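PDB 6IV9: Cas13d from uncultured Ruminococcus sp, which binds a CRISPR RNA as a type VI CRISPR effector and uses its two HEPN domains for crRNA maturation and cleavage of target RNA. Local coordinates for residues K402-N414 with K453-M465. The protein carries 2 engineered substitutions. Residues are numbered along the deposited sequence; the frame is centred on the assembly and turned at random.
Sequences KMYKLMDFLLFCN and KFRNDFENIADHM. With nucleotides of chain B.
Met-407 lies across one face of the Phe-458 ring where two nearly antiparallel helices of this all-helical region of Cas13d, 402-414 and 453-464, pack knobs-into-holes, their segment axes 10.1 Å apart at closest approach. CG of Met-407 stands 3.8 Å from the ring centroid, only 9° off the normal, a CH-pi contact. With CG anti to the carbonyl carbon (chi1 -66°) and the chain extended beyond it, CG, SD and CE continue over the ring from CB, and the polarisable sulfur adds an oblique Met-aromatic contact. CD1 of Leu-410 meets the edge of the same ring, while Met-383 of helix 376-386 also touches Phe-458. Replacing Phe-458 with an alanine is likely to take away the flat surface under the Met-407 chain and open a gap beside CD1 of Leu-410.

Branched residues suit the two interlocking knobs. Leu-410 enters the hole formed by Phe-454, Asp-457, Phe-458 and Ile-461; Ile-461 returns the fit among Met-403, Leu-406, Met-407 and Leu-410, CD1 of Leu-410 and CD1 of Ile-461 meeting tip to tip at 3.8 Å. Flexible Met-465 closes one end, bending so that its CE packs tightly on CD1 of Leu-406, at 3.5 Å. The Met-465 side chain crosses that of Lys-402 at about a right angle, SD against CG; the lysine chain then turns away to give NZ to OP2 of C45 of chain B, the bound RNA, and to Asn-340. At the far end, CB of Asn-414 abuts the edge of the Phe-454 ring, and OD1 of Asn-414 accepts a hydrogen bond from Lys-453 NZ at 3.1 Å, the donor tilted 17° from the carbonyl plane.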
ATOM      1  N   LYS A 402     -16.153   5.991 -19.094  1.00 30.81           N
ATOM      2  CA  LYS A 402     -16.092   5.425 -20.460  1.00 28.80           C
ATOM      3  C   LYS A 402     -15.395   6.426 -21.379  1.00 28.95           C
ATOM      4  O   LYS A 402     -14.550   6.025 -22.134  1.00 31.63           O
ATOM      5  CB  LYS A 402     -17.486   5.039 -20.956  1.00 31.14           C
ATOM      6  CG  LYS A 402     -17.535   4.558 -22.393  1.00 29.57           C
ATOM      7  CD  LYS A 402     -18.880   4.083 -22.844  1.00 32.99           C
ATOM      8  CE  LYS A 402     -19.363   2.854 -22.114  1.00 33.50           C
ATOM      9  NZ  LYS A 402     -18.509   1.674 -22.358  1.00 32.56           N
ATOM     10  N   MET A 403     -15.723   7.703 -21.246  1.00 30.70           N
ATOM     11  CA  MET A 403     -15.152   8.742 -22.124  1.00 29.96           C
ATOM     12  C   MET A 403     -13.638   8.800 -21.937  1.00 32.89           C
ATOM     13  O   MET A 403     -12.942   8.885 -22.926  1.00 31.84           O
ATOM     14  CB  MET A 403     -15.760  10.105 -21.800  1.00 33.65           C
ATOM     15  CG  MET A 403     -15.370  11.193 -22.762  1.00 37.30           C
ATOM     16  SD  MET A 403     -16.394  12.675 -22.584  1.00 42.71           S
ATOM     17  CE  MET A 403     -16.084  13.077 -20.876  1.00 46.84           C
ATOM     18  N   TYR A 404     -13.176   8.751 -20.694  1.00 31.91           N
ATOM     19  CA  TYR A 404     -11.726   8.795 -20.390  1.00 28.97           C
ATOM     20  C   TYR A 404     -11.007   7.562 -20.929  1.00 27.24           C
ATOM     21  O   TYR A 404      -9.886   7.722 -21.343  1.00 29.93           O
ATOM     22  CB  TYR A 404     -11.475   9.074 -18.913  1.00 31.66           C
ATOM     23  CG  TYR A 404     -11.834  10.478 -18.514  1.00 32.87           C
ATOM     24  CD1 TYR A 404     -12.258  11.390 -19.457  1.00 36.25           C
ATOM     25  CD2 TYR A 404     -11.781  10.888 -17.196  1.00 35.20           C
ATOM     26  CE1 TYR A 404     -12.614  12.677 -19.108  1.00 39.31           C
ATOM     27  CE2 TYR A 404     -12.121  12.175 -16.831  1.00 36.70           C
ATOM     28  CZ  TYR A 404     -12.541  13.070 -17.791  1.00 38.49           C
ATOM     29  OH  TYR A 404     -12.897  14.330 -17.447  1.00 41.96           O
ATOM     30  N   LYS A 405     -11.637   6.392 -20.870  1.00 27.85           N
ATOM     31  CA  LYS A 405     -10.986   5.165 -21.384  1.00 30.45           C
ATOM     32  C   LYS A 405     -10.754   5.331 -22.886  1.00 33.34           C
ATOM     33  O   LYS A 405      -9.681   5.042 -23.354  1.00 28.35           O
ATOM     34  CB  LYS A 405     -11.871   3.944 -21.138  1.00 31.97           C
ATOM     35  CG  LYS A 405     -11.742   3.292 -19.774  1.00 34.63           C
ATOM     36  CD  LYS A 405     -12.470   1.992 -19.649  1.00 32.91           C
ATOM     37  CE  LYS A 405     -12.080   1.192 -18.432  1.00 34.70           C
ATOM     38  NZ  LYS A 405     -12.524   1.833 -17.176  1.00 34.54           N
ATOM     39  N   LEU A 406     -11.757   5.826 -23.593  1.00 30.68           N
ATOM     40  CA  LEU A 406     -11.619   6.016 -25.053  1.00 31.21           C
ATOM     41  C   LEU A 406     -10.514   7.028 -25.345  1.00 26.08           C
ATOM     42  O   LEU A 406      -9.708   6.754 -26.191  1.00 29.95           O
ATOM     43  CB  LEU A 406     -12.967   6.481 -25.604  1.00 28.97           C
ATOM     44  CG  LEU A 406     -14.052   5.417 -25.555  1.00 32.25           C
ATOM     45  CD1 LEU A 406     -15.429   6.013 -25.733  1.00 32.28           C
ATOM     46  CD2 LEU A 406     -13.784   4.339 -26.577  1.00 34.91           C
ATOM     47  N   MET A 407     -10.490   8.144 -24.635  1.00 27.38           N
ATOM     48  CA  MET A 407      -9.456   9.179 -24.855  1.00 28.57           C
ATOM     49  C   MET A 407      -8.072   8.626 -24.505  1.00 30.39           C
ATOM     50  O   MET A 407      -7.174   8.776 -25.294  1.00 30.66           O
ATOM     51  CB  MET A 407      -9.753  10.410 -24.000  1.00 29.79           C
ATOM     52  CG  MET A 407     -11.020  11.131 -24.394  1.00 33.03           C
ATOM     53  SD  MET A 407     -11.447  12.490 -23.302  1.00 37.72           S
ATOM     54  CE  MET A 407     -12.700  13.328 -24.265  1.00 40.75           C
ATOM     55  N   ASP A 408      -7.954   7.957 -23.365  1.00 29.95           N
ATOM     56  CA  ASP A 408      -6.674   7.366 -22.906  1.00 27.88           C
ATOM     57  C   ASP A 408      -6.212   6.315 -23.923  1.00 29.59           C
ATOM     58  O   ASP A 408      -5.039   6.254 -24.201  1.00 28.76           O
ATOM     59  CB  ASP A 408      -6.821   6.786 -21.500  1.00 27.53           C
ATOM     60  CG  ASP A 408      -6.953   7.833 -20.406  1.00 34.23           C
ATOM     61  OD1 ASP A 408      -6.915   9.011 -20.720  1.00 36.80           O
ATOM     62  OD2 ASP A 408      -7.065   7.457 -19.255  1.00 37.22           O
ATOM     63  N   PHE A 409      -7.140   5.537 -24.461  1.00 29.84           N
ATOM     64  CA  PHE A 409      -6.779   4.481 -25.434  1.00 30.72           C
ATOM     65  C   PHE A 409      -6.152   5.084 -26.693  1.00 29.15           C
ATOM     66  O   PHE A 409      -5.193   4.532 -27.168  1.00 27.90           O
ATOM     67  CB  PHE A 409      -7.983   3.622 -25.789  1.00 29.32           C
ATOM     68  CG  PHE A 409      -7.613   2.462 -26.668  1.00 30.51           C
ATOM     69  CD1 PHE A 409      -6.959   1.361 -26.152  1.00 29.98           C
ATOM     70  CD2 PHE A 409      -7.874   2.492 -28.022  1.00 32.25           C
ATOM     71  CE1 PHE A 409      -6.617   0.293 -26.960  1.00 32.31           C
ATOM     72  CE2 PHE A 409      -7.519   1.430 -28.832  1.00 32.42           C
ATOM     73  CZ  PHE A 409      -6.896   0.336 -28.298  1.00 32.10           C
ATOM     74  N   LEU A 410      -6.703   6.178 -27.198  1.00 30.00           N
ATOM     75  CA  LEU A 410      -6.135   6.816 -28.406  1.00 31.36           C
ATOM     76  C   LEU A 410      -4.711   7.279 -28.099  1.00 31.58           C
ATOM     77  O   LEU A 410      -3.847   7.064 -28.906  1.00 31.66           O
ATOM     78  CB  LEU A 410      -6.988   8.031 -28.749  1.00 32.62           C
ATOM     79  CG  LEU A 410      -8.371   7.747 -29.315  1.00 40.16           C
ATOM     80  CD1 LEU A 410      -9.044   9.048 -29.688  1.00 40.65           C
ATOM     81  CD2 LEU A 410      -8.285   6.829 -30.513  1.00 42.42           C
ATOM     82  N   LEU A 411      -4.510   7.906 -26.948  1.00 29.95           N
ATOM     83  CA  LEU A 411      -3.159   8.380 -26.557  1.00 33.04           C
ATOM     84  C   LEU A 411      -2.221   7.184 -26.389  1.00 26.92           C
ATOM     85  O   LEU A 411      -1.097   7.268 -26.800  1.00 29.07           O
ATOM     86  CB  LEU A 411      -3.283   9.136 -25.239  1.00 32.56           C
ATOM     87  CG  LEU A 411      -4.136  10.398 -25.285  1.00 37.47           C
ATOM     88  CD1 LEU A 411      -4.002  11.167 -23.992  1.00 33.58           C
ATOM     89  CD2 LEU A 411      -3.741  11.260 -26.463  1.00 37.71           C
ATOM     90  N   PHE A 412      -2.709   6.115 -25.783  1.00 27.62           N
ATOM     91  CA  PHE A 412      -1.868   4.921 -25.550  1.00 27.48           C
ATOM     92  C   PHE A 412      -1.384   4.355 -26.886  1.00 32.72           C
ATOM     93  O   PHE A 412      -0.214   4.129 -27.056  1.00 30.65           O
ATOM     94  CB  PHE A 412      -2.725   3.863 -24.866  1.00 27.24           C
ATOM     95  CG  PHE A 412      -2.199   2.453 -24.912  1.00 29.29           C
ATOM     96  CD1 PHE A 412      -0.907   2.158 -24.531  1.00 30.20           C
ATOM     97  CD2 PHE A 412      -3.016   1.414 -25.301  1.00 32.43           C
ATOM     98  CE1 PHE A 412      -0.439   0.861 -24.568  1.00 28.99           C
ATOM     99  CE2 PHE A 412      -2.546   0.118 -25.331  1.00 32.70           C
ATOM    100  CZ  PHE A 412      -1.259  -0.153 -24.967  1.00 29.61           C
ATOM    101  N   CYS A 413      -2.292   4.192 -27.834  1.00 31.41           N
ATOM    102  CA  CYS A 413      -1.936   3.645 -29.165  1.00 33.79           C
ATOM    103  C   CYS A 413      -0.954   4.579 -29.877  1.00 31.38           C
ATOM    104  O   CYS A 413      -0.060   4.110 -30.538  1.00 35.39           O
ATOM    105  CB  CYS A 413      -3.195   3.402 -29.979  1.00 33.80           C
ATOM    106  SG  CYS A 413      -4.144   1.996 -29.362  0.95 35.38           S
ATOM    107  N   ASN A 414      -1.114   5.870 -29.679  1.00 32.83           N
ATOM    108  CA  ASN A 414      -0.239   6.860 -30.334  1.00 34.20           C
ATOM    109  C   ASN A 414       1.209   6.635 -29.914  1.00 40.25           C
ATOM    110  O   ASN A 414       2.062   6.669 -30.771  1.00 36.79           O
ATOM    111  CB  ASN A 414      -0.610   8.262 -29.884  1.00 33.44           C
ATOM    112  CG  ASN A 414       0.255   9.310 -30.532  1.00 40.86           C
ATOM    113  OD1 ASN A 414       0.159   9.530 -31.722  1.00 40.17           O
ATOM    114  ND2 ASN A 414       1.102   9.943 -29.754  1.00 36.52           N
ATOM    115  N   LYS A 453      -3.509  17.060 -32.927  1.00 49.45           N
ATOM    116  CA  LYS A 453      -3.666  15.712 -33.510  1.00 45.40           C
ATOM    117  C   LYS A 453      -5.003  15.031 -33.181  1.00 45.71           C
ATOM    118  O   LYS A 453      -5.536  14.382 -34.065  1.00 45.22           O
ATOM    119  CB  LYS A 453      -2.479  14.869 -33.061  1.00 50.97           C
ATOM    120  CG  LYS A 453      -2.418  13.472 -33.627  1.00 56.78           C
ATOM    121  CD  LYS A 453      -1.317  12.693 -32.990  1.00 60.06           C
ATOM    122  CE  LYS A 453      -0.204  12.305 -33.921  1.00 61.16           C
ATOM    123  NZ  LYS A 453       1.057  12.156 -33.169  1.00 67.76           N
ATOM    124  N   PHE A 454      -5.494  15.136 -31.949  1.00 39.50           N
ATOM    125  CA  PHE A 454      -6.686  14.348 -31.536  1.00 40.09           C
ATOM    126  C   PHE A 454      -7.943  15.173 -31.265  1.00 39.71           C
ATOM    127  O   PHE A 454      -8.917  14.561 -30.851  1.00 38.84           O
ATOM    128  CB  PHE A 454      -6.359  13.534 -30.286  1.00 36.54           C
ATOM    129  CG  PHE A 454      -5.391  12.418 -30.546  1.00 37.19           C
ATOM    130  CD1 PHE A 454      -5.811  11.254 -31.148  1.00 41.58           C
ATOM    131  CD2 PHE A 454      -4.060  12.550 -30.228  1.00 40.19           C
ATOM    132  CE1 PHE A 454      -4.921  10.233 -31.406  1.00 44.71           C
ATOM    133  CE2 PHE A 454      -3.171  11.530 -30.485  1.00 41.98           C
ATOM    134  CZ  PHE A 454      -3.604  10.373 -31.068  1.00 45.07           C
ATOM    135  N   ARG A 455      -7.941  16.463 -31.565  1.00 42.07           N
ATOM    136  CA  ARG A 455      -9.114  17.293 -31.216  1.00 44.24           C
ATOM    137  C   ARG A 455     -10.369  16.719 -31.871  1.00 40.08           C
ATOM    138  O   ARG A 455     -11.335  16.545 -31.171  1.00 40.14           O
ATOM    139  CB  ARG A 455      -8.885  18.713 -31.738  1.00 46.91           C
ATOM    140  CG  ARG A 455     -10.143  19.552 -31.890  1.00 57.53           C
ATOM    141  CD  ARG A 455      -9.853  20.944 -32.419  1.00 58.72           C
ATOM    142  NE  ARG A 455     -10.401  21.991 -31.571  1.00 76.34           N
ATOM    143  CZ  ARG A 455      -9.733  23.055 -31.112  1.00 80.95           C
ATOM    144  NH1 ARG A 455      -8.560  23.389 -31.622  1.00 80.88           N
ATOM    145  NH2 ARG A 455     -10.244  23.789 -30.145  1.00 64.54           N
ATOM    146  N   ASN A 456     -10.318  16.406 -33.158  1.00 42.44           N
ATOM    147  CA  ASN A 456     -11.523  15.889 -33.850  1.00 47.66           C
ATOM    148  C   ASN A 456     -11.927  14.539 -33.259  1.00 50.69           C
ATOM    149  O   ASN A 456     -13.116  14.298 -33.115  1.00 43.39           O
ATOM    150  CB  ASN A 456     -11.333  15.849 -35.362  1.00 53.21           C
ATOM    151  CG  ASN A 456     -10.975  17.198 -35.939  1.00 59.19           C
ATOM    152  OD1 ASN A 456     -11.383  18.231 -35.431  1.00 56.79           O
ATOM    153  ND2 ASN A 456     -10.208  17.195 -37.008  1.00 65.30           N
ATOM    154  N   ASP A 457     -10.948  13.690 -32.957  1.00 49.29           N
ATOM    155  CA  ASP A 457     -11.235  12.360 -32.364  1.00 47.75           C
ATOM    156  C   ASP A 457     -11.904  12.547 -30.999  1.00 38.08           C
ATOM    157  O   ASP A 457     -12.855  11.835 -30.710  1.00 38.78           O
ATOM    158  CB  ASP A 457      -9.953  11.541 -32.235  1.00 48.52           C
ATOM    159  CG  ASP A 457      -9.490  10.899 -33.529  1.00 57.80           C
ATOM    160  OD1 ASP A 457     -10.305  10.722 -34.419  1.00 59.51           O
ATOM    161  OD2 ASP A 457      -8.320  10.581 -33.625  1.00 63.93           O
ATOM    162  N   PHE A 458     -11.393  13.459 -30.177  1.00 39.76           N
ATOM    163  CA  PHE A 458     -11.997  13.673 -28.841  1.00 38.21           C
ATOM    164  C   PHE A 458     -13.424  14.198 -28.979  1.00 43.65           C
ATOM    165  O   PHE A 458     -14.275  13.789 -28.223  1.00 39.70           O
ATOM    166  CB  PHE A 458     -11.133  14.577 -27.966  1.00 43.42           C
ATOM    167  CG  PHE A 458      -9.974  13.879 -27.313  1.00 40.00           C
ATOM    168  CD1 PHE A 458      -9.379  12.794 -27.917  1.00 39.33           C
ATOM    169  CD2 PHE A 458      -9.474  14.312 -26.105  1.00 44.05           C
ATOM    170  CE1 PHE A 458      -8.303  12.154 -27.334  1.00 37.38           C
ATOM    171  CE2 PHE A 458      -8.397  13.673 -25.524  1.00 42.99           C
ATOM    172  CZ  PHE A 458      -7.816  12.599 -26.142  1.00 41.04           C
ATOM    173  N   GLU A 459     -13.652  15.112 -29.911  1.00 42.05           N
ATOM    174  CA  GLU A 459     -15.019  15.653 -30.107  1.00 46.49           C
ATOM    175  C   GLU A 459     -15.940  14.515 -30.542  1.00 39.14           C
ATOM    176  O   GLU A 459     -17.063  14.455 -30.079  1.00 43.47           O
ATOM    177  CB  GLU A 459     -14.997  16.788 -31.126  1.00 49.20           C
ATOM    178  CG  GLU A 459     -15.227  18.138 -30.494  1.00 62.32           C
ATOM    179  CD  GLU A 459     -14.329  19.262 -30.965  1.00 75.38           C
ATOM    180  OE1 GLU A 459     -13.949  19.263 -32.148  1.00 75.75           O
ATOM    181  OE2 GLU A 459     -14.029  20.145 -30.143  1.00 83.43           O
ATOM    182  N   ASN A 460     -15.438  13.640 -31.396  1.00 41.46           N
ATOM    183  CA  ASN A 460     -16.240  12.493 -31.883  1.00 42.43           C
ATOM    184  C   ASN A 460     -16.624  11.611 -30.695  1.00 46.68           C
ATOM    185  O   ASN A 460     -17.771  11.198 -30.608  1.00 38.63           O
ATOM    186  CB  ASN A 460     -15.441  11.667 -32.885  1.00 43.30           C
ATOM    187  CG  ASN A 460     -16.293  10.616 -33.556  1.00 53.39           C
ATOM    188  OD1 ASN A 460     -17.468  10.835 -33.783  1.00 53.94           O
ATOM    189  ND2 ASN A 460     -15.717   9.472 -33.860  1.00 53.46           N
ATOM    190  N   ILE A 461     -15.674  11.347 -29.804  1.00 39.66           N
ATOM    191  CA  ILE A 461     -15.970  10.483 -28.635  1.00 36.75           C
ATOM    192  C   ILE A 461     -17.057  11.147 -27.799  1.00 33.93           C
ATOM    193  O   ILE A 461     -17.996  10.476 -27.460  1.00 39.00           O
ATOM    194  CB  ILE A 461     -14.710  10.302 -27.775  1.00 36.26           C
ATOM    195  CG1 ILE A 461     -13.696   9.347 -28.394  1.00 37.07           C
ATOM    196  CG2 ILE A 461     -15.099   9.877 -26.376  1.00 38.94           C
ATOM    197  CD1 ILE A 461     -12.342   9.444 -27.785  1.00 35.12           C
ATOM    198  N   ALA A 462     -16.921  12.441 -27.538  1.00 36.14           N
ATOM    199  CA  ALA A 462     -17.878  13.200 -26.701  1.00 41.71           C
ATOM    200  C   ALA A 462     -19.276  13.154 -27.325  1.00 43.94           C
ATOM    201  O   ALA A 462     -20.228  13.064 -26.586  1.00 47.48           O
ATOM    202  CB  ALA A 462     -17.402  14.609 -26.516  1.00 45.12           C
ATOM    203  N   ASP A 463     -19.356  13.187 -28.649  1.00 46.95           N
ATOM    204  CA  ASP A 463     -20.627  13.112 -29.419  1.00 47.12           C
ATOM    205  C   ASP A 463     -21.303  11.755 -29.203  1.00 49.54           C
ATOM    206  O   ASP A 463     -22.502  11.670 -29.366  1.00 44.76           O
ATOM    207  CB  ASP A 463     -20.394  13.350 -30.908  1.00 49.74           C
ATOM    208  CG  ASP A 463     -20.120  14.794 -31.273  1.00 54.23           C
ATOM    209  OD1 ASP A 463     -20.276  15.660 -30.409  1.00 59.33           O
ATOM    210  OD2 ASP A 463     -19.757  15.032 -32.418  1.00 61.95           O
ATOM    211  N   HIS A 464     -20.531  10.714 -28.931  1.00 40.21           N
ATOM    212  CA  HIS A 464     -21.145   9.377 -28.751  1.00 43.16           C
ATOM    213  C   HIS A 464     -21.352   9.063 -27.278  1.00 39.31           C
ATOM    214  O   HIS A 464     -21.906   8.023 -26.994  1.00 42.49           O
ATOM    215  CB  HIS A 464     -20.258   8.295 -29.354  1.00 49.33           C
ATOM    216  CG  HIS A 464     -20.271   8.239 -30.838  1.00 46.07           C
ATOM    217  ND1 HIS A 464     -19.570   9.107 -31.603  1.00 49.53           N
ATOM    218  CD2 HIS A 464     -20.888   7.406 -31.686  1.00 47.39           C
ATOM    219  CE1 HIS A 464     -19.751   8.820 -32.863  1.00 48.27           C
ATOM    220  NE2 HIS A 464     -20.542   7.784 -32.938  1.00 50.05           N
ATOM    221  N   MET A 465     -20.902   9.948 -26.400  1.00 44.14           N
ATOM    222  CA  MET A 465     -20.995   9.674 -24.950  1.00 43.37           C
ATOM    223  C   MET A 465     -22.356  10.096 -24.395  1.00 44.42           C
ATOM    224  O   MET A 465     -22.438  11.071 -23.688  1.00 39.90           O
ATOM    225  CB  MET A 465     -19.824  10.301 -24.191  1.00 42.03           C
ATOM    226  CG  MET A 465     -18.509   9.609 -24.488  1.00 38.27           C
ATOM    227  SD  MET A 465     -18.467   7.889 -23.953  1.00 38.67           S
ATOM    228  CE  MET A 465     -18.747   7.006 -25.476  1.00 39.73           C
TER
ATOM    229  P     C B  45     -21.245  -0.534 -21.148  1.00 35.63           P
ATOM    230  OP1   C B  45     -22.639  -0.756 -21.644  1.00 37.60           O
ATOM    231  OP2   C B  45     -20.171  -0.494 -22.183  1.00 30.46           O
ATOM    232  O5'   C B  45     -21.132   0.850 -20.379  1.00 38.69           O
ATOM    233  C5'   C B  45     -22.085   1.171 -19.368  1.00 39.63           C
ATOM    234  C4'   C B  45     -21.904   2.616 -19.010  1.00 42.20           C
ATOM    235  O4'   C B  45     -22.505   3.446 -20.035  1.00 41.66           O
ATOM    236  C3'   C B  45     -22.605   3.091 -17.747  1.00 43.52           C
ATOM    237  O3'   C B  45     -21.840   2.808 -16.596  1.00 42.10           O
ATOM    238  C2'   C B  45     -22.586   4.593 -17.955  1.00 37.66           C
ATOM    239  O2'   C B  45     -21.364   5.254 -17.782  1.00 42.12           O
ATOM    240  C1'   C B  45     -22.882   4.688 -19.449  1.00 46.05           C
ATOM    241  N1    C B  45     -24.310   5.016 -19.662  1.00 48.61           N
ATOM    242  C2    C B  45     -25.226   4.052 -20.078  1.00 51.19           C
ATOM    243  O2    C B  45     -24.821   2.920 -20.364  1.00 60.34           O
ATOM    244  N3    C B  45     -26.529   4.399 -20.209  1.00 49.30           N
ATOM    245  C4    C B  45     -26.926   5.636 -19.899  1.00 51.72           C
ATOM    246  N4    C B  45     -28.216   5.937 -20.041  1.00 54.72           N
ATOM    247  C5    C B  45     -26.016   6.622 -19.430  1.00 49.48           C
ATOM    248  C6    C B  45     -24.733   6.276 -19.331  1.00 47.83           C
ATOM    249  P     A B  44     -15.509  -1.314 -18.642  1.00 29.55           P
ATOM    250  OP1   A B  44     -15.192  -0.364 -19.725  1.00 29.28           O
ATOM    251  OP2   A B  44     -15.459  -0.778 -17.243  1.00 29.31           O
ATOM    252  O5'   A B  44     -16.892  -2.116 -18.727  1.00 32.12           O
ATOM    253  C5'   A B  44     -17.380  -2.537 -20.049  1.00 32.88           C
ATOM    254  C4'   A B  44     -18.856  -2.850 -20.010  1.00 30.51           C
ATOM    255  O4'   A B  44     -19.117  -4.005 -19.169  1.00 32.70           O
ATOM    256  C3'   A B  44     -19.690  -1.711 -19.417  1.00 36.37           C
ATOM    257  O3'   A B  44     -20.971  -1.628 -20.057  1.00 34.21           O
ATOM    258  C2'   A B  44     -19.810  -2.126 -17.966  1.00 36.40           C
ATOM    259  O2'   A B  44     -20.954  -1.633 -17.321  1.00 37.92           O
ATOM    260  C1'   A B  44     -19.970  -3.624 -18.102  1.00 36.51           C
ATOM    261  N9    A B  44     -19.537  -4.346 -16.918  1.00 41.64           N
ATOM    262  C8    A B  44     -18.411  -4.176 -16.139  1.00 45.36           C
ATOM    263  N7    A B  44     -18.306  -5.047 -15.167  1.00 49.02           N
ATOM    264  C5    A B  44     -19.428  -5.850 -15.322  1.00 53.77           C
ATOM    265  C6    A B  44     -19.885  -6.968 -14.621  1.00 61.87           C
ATOM    266  N6    A B  44     -19.252  -7.474 -13.564  1.00 67.35           N
ATOM    267  N1    A B  44     -21.040  -7.544 -15.032  1.00 66.34           N
ATOM    268  C2    A B  44     -21.666  -7.035 -16.100  1.00 60.67           C
ATOM    269  N3    A B  44     -21.325  -5.991 -16.853  1.00 58.60           N
ATOM    270  C4    A B  44     -20.187  -5.436 -16.402  1.00 51.64           C
TER